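Local coordinates for proton-dependent oligopeptide transporter family protein (Xanthomonas campestris, PDB 6EI3) that probably couples proton movement to the uptake of short peptides across the membrane, as a POT-family member of the major facilitator superfamily, at residues A[307-312]-A[401-406]; A[5-10]-A[191-196]. All coordinates share one frame; numbering follows the deposited sequence.

Interaction 1: residues A[307-312]-A[401-406]; sequences DQKAST and LPYALL
Tyr-403 OH and the backbone oxygen of Lys-309 share one water, which lies at the edge of the tyrosine ring and in its plane. The water donates to Lys-309 O over 2.7 Å, and its bond to Tyr-403 OH is short at 2.5 Å. Lys-309 O and Tyr-403 OH are themselves 3.8 Å apart, and the water spans the gap.

Otherwise the methylenes of Lys-309 do the touching. Lys-309 CB sits 3.7 Å from the hydroxyl, Tyr-403 OH. Further along the same chain, Lys-309 CD lies obliquely to the tyrosine ring and meets the methyl Leu-406 CD2 at 4.1 Å, the lysine and leucine chains crossing at about a right angle. With CG placed between the backbone N and the carbonyl carbon (chi1 64°), Lys-309 sets out toward helix 400-424 and then turns its amine away from it. A bend at the last torsion (chi4 -58°) completes that turn, and the amine has a cation-pi contact with Phe-306.

The contact joins the short 3-10 turn between helices 281-306 and 312-317 to the start of helix 400-424, in the later half of this major facilitator chain. Tyr-403 also meets Trp-313 edge-to-face and touches Leu-338 of helix 334-357. Thr-312 OG1, at the start of helix 312-317, donates back to a lone pair of Gln-308 OE1 of the turn, in the carbonyl plane, at 2.7 Å.

The long lysine thus lends its methylenes to the buried interface and carries its charge elsewhere, leaving the water as the polar link between the two segments.

Interaction 2: residues A[5-10]-A[191-196]; sequences PFIIGN and KRYVRV
Phe-6 and Ile-7 pack against Tyr-193 and Arg-192, tying the N-terminal helix 4-22 of this major facilitator fold to the loop that follows helix 168-188.

The apolar part centres on Tyr-193. Its CE1 lies 3.6 Å from Ile-7 CD1, met obliquely to the ring; Ile-7 is modelled in two conformers, and the touch is described for one of them, so it is less certain. The other neighbour is the CB of Phe-6, 4.3 Å from Tyr-193 CZ. Phe-124 of helix 121-127 meets the tyrosine edge-to-face, and Phe-186 packs on it as well.

The hydroxyl of Tyr-193 finds its hydrogen-bond partner outside both segments, in the backbone oxygen of Phe-186 on helix 168-188. Tyr-193 OH also comes to 3.4 Å from Phe-6 CB.

The third element is a charged group against an aromatic one at the protein surface. Arg-192 runs extended from CG to NE and crosses Phe-6 at about a right angle, with the guanidinium and ring planes 60° apart. Phe-6 CE2 stands 3.6 Å above one guanidinium face, offset toward its rim and 3.7 Å from Arg-192 NE.

The two contacts hold different elements and do not touch: their centres are 35 Å apart and their nearest atoms about 20 Å. Along the chain, interaction 2 closes before interaction 1 opens. Interaction 1 lies deeper, with every touching residue buried, and ties a turn in the later half of the chain to helix 400-424. Interaction 2 is peripheral and partly buried, fastening the N-terminal helix to a loop. Each involves a tyrosine and a basic side chain, facing each other across interaction 1 but consecutive in one segment of interaction 2. In 307-312 with 401-406 a water bridges the segments, whereas in 5-10 with 191-196 aliphatic and aromatic packing and a guanidinium-ring approach do the joining.

Interaction 1: residues A[307-312]-A[401-406]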
loop_
_atom_site.group_PDB
_atom_site.type_symbol
_atom_site.label_atom_id
_atom_site.label_comp_id
_atom_site.label_asym_id
_atom_site.label_seq_id
_atom_site.Cartn_x
_atom_site.Cartn_y
_atom_site.Cartn_z
ATOM N N ASP A 307 6.744 -1.004 3.794
ATOM C CA ASP A 307 5.999 -0.195 4.778
ATOM C C ASP A 307 6.648 -0.142 6.184
ATOM O O ASP A 307 6.352 0.766 6.959
ATOM C CB ASP A 307 4.518 -0.616 4.835
ATOM C CG ASP A 307 3.735 -0.006 3.662
ATOM O OD1 ASP A 307 4.000 1.173 3.314
ATOM O OD2 ASP A 307 2.874 -0.711 3.084
ATOM N N GLN A 308 7.587 -1.049 6.469
ATOM C CA GLN A 308 8.316 -1.070 7.741
ATOM C C GLN A 308 9.397 0.030 7.855
ATOM O O GLN A 308 9.970 0.202 8.923
ATOM C CB GLN A 308 8.889 -2.455 8.008
ATOM C CG GLN A 308 7.850 -3.467 8.451
ATOM C CD GLN A 308 8.532 -4.760 8.805
ATOM O OE1 GLN A 308 9.094 -4.916 9.902
ATOM N NE2 GLN A 308 8.590 -5.674 7.847
ATOM N N LYS A 309 9.625 0.826 6.805
ATOM C CA LYS A 309 10.565 1.952 6.931
ATOM C C LYS A 309 10.008 3.032 7.906
ATOM O O LYS A 309 10.777 3.799 8.511
ATOM C CB LYS A 309 10.960 2.535 5.563
ATOM C CG LYS A 309 9.832 3.153 4.787
ATOM C CD LYS A 309 10.190 3.304 3.308
ATOM C CE LYS A 309 9.180 4.171 2.601
ATOM N NZ LYS A 309 7.803 3.627 2.708
ATOM N N ALA A 310 8.673 3.033 8.091
ATOM C CA ALA A 310 8.007 3.982 8.974
ATOM C C ALA A 310 7.820 3.388 10.384
ATOM O O ALA A 310 7.297 4.056 11.260
ATOM C CB ALA A 310 6.656 4.409 8.369
ATOM N N SER A 311 8.248 2.141 10.601
ATOM C CA SER A 311 8.052 1.521 11.895
ATOM C C SER A 311 9.355 0.896 12.404
ATOM O O SER A 311 10.101 1.560 13.119
ATOM C CB SER A 311 6.887 0.533 11.839
ATOM O OG SER A 311 7.151 -0.567 10.983
ATOM N N THR A 312 9.666 -0.331 11.968
ATOM C CA THR A 312 10.885 -1.044 12.315
ATOM C C THR A 312 12.165 -0.191 12.075
ATOM O O THR A 312 13.041 -0.166 12.935
ATOM C CB THR A 312 10.932 -2.360 11.527
ATOM O OG1 THR A 312 9.760 -3.145 11.817
ATOM C CG2 THR A 312 12.189 -3.160 11.813
ATOM N N LEU A 401 22.328 3.207 3.133
ATOM C CA LEU A 401 22.549 1.939 2.409
ATOM C C LEU A 401 21.230 1.151 2.236
ATOM O O LEU A 401 20.807 1.016 1.091
ATOM C CB LEU A 401 23.669 1.090 3.031
ATOM C CG LEU A 401 23.930 -0.300 2.421
ATOM C CD1 LEU A 401 24.418 -0.205 0.964
ATOM C CD2 LEU A 401 24.953 -1.058 3.255
ATOM N N PRO A 402 20.496 0.729 3.296
ATOM C CA PRO A 402 19.206 0.055 3.038
ATOM C C PRO A 402 18.148 0.960 2.399
ATOM O O PRO A 402 17.327 0.437 1.671
ATOM C CB PRO A 402 18.786 -0.475 4.415
ATOM C CG PRO A 402 19.529 0.369 5.415
ATOM C CD PRO A 402 20.830 0.713 4.743
ATOM N N TYR A 403 18.178 2.300 2.605
ATOM C CA TYR A 403 17.214 3.162 1.907
ATOM C C TYR A 403 17.446 3.089 0.389
ATOM O O TYR A 403 16.484 2.974 -0.367
ATOM C CB TYR A 403 17.278 4.634 2.381
ATOM C CG TYR A 403 16.183 4.951 3.376
ATOM C CD1 TYR A 403 14.874 5.171 2.953
ATOM C CD2 TYR A 403 16.422 4.890 4.745
ATOM C CE1 TYR A 403 13.839 5.346 3.864
ATOM C CE2 TYR A 403 15.403 5.115 5.669
ATOM C CZ TYR A 403 14.114 5.341 5.223
ATOM O OH TYR A 403 13.109 5.530 6.126
ATOM N N ALA A 404 18.718 3.140 -0.043
ATOM C CA ALA A 404 19.091 3.083 -1.463
ATOM C C ALA A 404 18.662 1.761 -2.074
ATOM O O ALA A 404 18.023 1.743 -3.130
ATOM C CB ALA A 404 20.602 3.283 -1.632
ATOM N N LEU A 405 18.980 0.654 -1.384
ATOM C CA LEU A 405 18.648 -0.687 -1.849
ATOM C C LEU A 405 17.144 -0.879 -1.948
ATOM O O LEU A 405 16.658 -1.304 -3.001
ATOM C CB LEU A 405 19.291 -1.761 -0.948
ATOM C CG LEU A 405 20.830 -1.845 -0.998
ATOM C CD1 LEU A 405 21.373 -2.525 0.231
ATOM C CD2 LEU A 405 21.327 -2.546 -2.294
ATOM N N LEU A 406 16.404 -0.498 -0.876
ATOM C CA LEU A 406 14.941 -0.642 -0.828
ATOM C C LEU A 406 14.202 0.220 -1.870
ATOM O O LEU A 406 13.237 -0.257 -2.463
ATOM C CB LEU A 406 14.396 -0.392 0.590
ATOM C CG LEU A 406 12.863 -0.458 0.778
ATOM C CD1 LEU A 406 12.312 -1.889 0.564
ATOM C CD2 LEU A 406 12.459 0.091 2.121
HETATM O O HOH W 1 13.179 5.129 8.623
#

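Interaction 2: residues A[5-10]-A[191-196]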
loop_
_atom_site.group_PDB
_atom_site.type_symbol
_atom_site.label_atom_id
_atom_site.label_comp_id
_atom_site.label_asym_id
_atom_site.label_seq_id
_atom_site.Cartn_x
_atom_site.Cartn_y
_atom_site.Cartn_z
ATOM N N PRO A 5 -6.692 23.627 -10.912
ATOM C CA PRO A 5 -5.884 24.105 -9.754
ATOM C C PRO A 5 -6.447 23.714 -8.379
ATOM O O PRO A 5 -5.689 23.455 -7.452
ATOM C CB PRO A 5 -5.861 25.628 -9.946
ATOM C CG PRO A 5 -6.053 25.830 -11.422
ATOM C CD PRO A 5 -7.034 24.754 -11.812
ATOM N N PHE A 6 -7.779 23.645 -8.256
ATOM C CA PHE A 6 -8.451 23.252 -7.005
ATOM C C PHE A 6 -8.145 21.797 -6.668
ATOM O O PHE A 6 -7.987 21.475 -5.500
ATOM C CB PHE A 6 -9.967 23.485 -7.095
ATOM C CG PHE A 6 -10.337 24.939 -7.299
ATOM C CD1 PHE A 6 -10.446 25.803 -6.216
ATOM C CD2 PHE A 6 -10.573 25.441 -8.572
ATOM C CE1 PHE A 6 -10.775 27.152 -6.407
ATOM C CE2 PHE A 6 -10.901 26.784 -8.764
ATOM C CZ PHE A 6 -11.003 27.631 -7.677
ATOM N N ILE A 7 -8.020 20.938 -7.713
ATOM C CA ILE A 7 -7.683 19.510 -7.602
ATOM C C ILE A 7 -6.211 19.373 -7.208
ATOM O O ILE A 7 -5.876 18.558 -6.351
ATOM C CB ILE A 7 -7.986 18.781 -8.958
ATOM C CG1 ILE A 7 -9.496 18.879 -9.356
ATOM C CG2 ILE A 7 -7.471 17.323 -8.985
ATOM C CD1 ILE A 7 -10.506 18.242 -8.450
ATOM N N ILE A 8 -5.322 20.187 -7.848
ATOM C CA ILE A 8 -3.868 20.161 -7.567
ATOM C C ILE A 8 -3.639 20.595 -6.097
ATOM O O ILE A 8 -2.916 19.910 -5.374
ATOM C CB ILE A 8 -3.063 21.027 -8.602
ATOM C CG1 ILE A 8 -2.974 20.309 -9.974
ATOM C CG2 ILE A 8 -1.651 21.385 -8.081
ATOM C CD1 ILE A 8 -2.534 21.238 -11.187
ATOM N N GLY A 9 -4.292 21.687 -5.680
ATOM C CA GLY A 9 -4.221 22.214 -4.317
ATOM C C GLY A 9 -4.639 21.183 -3.279
ATOM O O GLY A 9 -3.929 20.941 -2.308
ATOM N N ASN A 10 -5.791 20.547 -3.502
ATOM C CA ASN A 10 -6.315 19.510 -2.622
ATOM C C ASN A 10 -5.334 18.335 -2.555
ATOM O O ASN A 10 -5.037 17.870 -1.452
ATOM C CB ASN A 10 -7.693 19.054 -3.116
ATOM C CG ASN A 10 -8.188 17.819 -2.409
ATOM O OD1 ASN A 10 -8.696 17.860 -1.278
ATOM N ND2 ASN A 10 -7.938 16.684 -3.013
ATOM N N LYS A 191 -18.488 24.441 -7.881
ATOM C CA LYS A 191 -19.358 24.959 -8.935
ATOM C C LYS A 191 -18.769 24.827 -10.342
ATOM O O LYS A 191 -19.500 24.974 -11.314
ATOM C CB LYS A 191 -19.768 26.417 -8.650
ATOM C CG LYS A 191 -20.503 26.612 -7.327
ATOM C CD LYS A 191 -20.916 28.067 -7.111
ATOM C CE LYS A 191 -21.273 28.373 -5.675
ATOM N NZ LYS A 191 -22.477 27.627 -5.217
ATOM N N ARG A 192 -17.471 24.521 -10.444
ATOM C CA ARG A 192 -16.730 24.409 -11.703
ATOM C C ARG A 192 -16.522 22.955 -12.158
ATOM O O ARG A 192 -16.209 22.736 -13.327
ATOM C CB ARG A 192 -15.340 25.066 -11.538
ATOM C CG ARG A 192 -15.345 26.558 -11.206
ATOM C CD ARG A 192 -13.913 27.066 -11.147
ATOM N NE ARG A 192 -13.795 28.361 -10.474
ATOM C CZ ARG A 192 -12.922 29.305 -10.809
ATOM N NH1 ARG A 192 -12.087 29.120 -11.825
ATOM N NH2 ARG A 192 -12.882 30.448 -10.137
ATOM N N TYR A 193 -16.657 21.969 -11.250
ATOM C CA TYR A 193 -16.397 20.577 -11.636
ATOM C C TYR A 193 -17.375 19.951 -12.615
ATOM O O TYR A 193 -18.572 20.251 -12.601
ATOM C CB TYR A 193 -16.299 19.658 -10.423
ATOM C CG TYR A 193 -15.244 20.045 -9.411
ATOM C CD1 TYR A 193 -13.963 20.414 -9.813
ATOM C CD2 TYR A 193 -15.523 20.027 -8.047
ATOM C CE1 TYR A 193 -12.992 20.782 -8.878
ATOM C CE2 TYR A 193 -14.551 20.345 -7.106
ATOM C CZ TYR A 193 -13.292 20.741 -7.527
ATOM O OH TYR A 193 -12.358 21.096 -6.594
ATOM N N VAL A 194 -16.832 19.025 -13.427
ATOM C CA VAL A 194 -17.546 18.117 -14.307
ATOM C C VAL A 194 -17.971 16.960 -13.372
ATOM O O VAL A 194 -17.111 16.383 -12.706
ATOM C CB VAL A 194 -16.640 17.615 -15.476
ATOM C CG1 VAL A 194 -17.350 16.522 -16.298
ATOM C CG2 VAL A 194 -16.240 18.789 -16.385
ATOM N N ARG A 195 -19.292 16.632 -13.308
ATOM C CA ARG A 195 -19.763 15.529 -12.448
ATOM C C ARG A 195 -20.422 14.522 -13.377
ATOM O O ARG A 195 -21.573 14.700 -13.791
ATOM C CB ARG A 195 -20.705 16.022 -11.332
ATOM C CG ARG A 195 -20.035 16.984 -10.370
ATOM C CD ARG A 195 -20.942 17.444 -9.253
ATOM N NE ARG A 195 -20.482 18.725 -8.712
ATOM C CZ ARG A 195 -20.913 19.264 -7.576
ATOM N NH1 ARG A 195 -21.801 18.628 -6.829
ATOM N NH2 ARG A 195 -20.442 20.437 -7.171
ATOM N N VAL A 196 -19.642 13.507 -13.777
ATOM C CA VAL A 196 -20.071 12.526 -14.797
ATOM C C VAL A 196 -21.143 11.559 -14.267
ATOM O O VAL A 196 -21.256 11.418 -13.052
ATOM C CB VAL A 196 -18.857 11.774 -15.421
ATOM C CG1 VAL A 196 -17.885 12.744 -16.085
ATOM C CG2 VAL A 196 -18.139 10.894 -14.384
#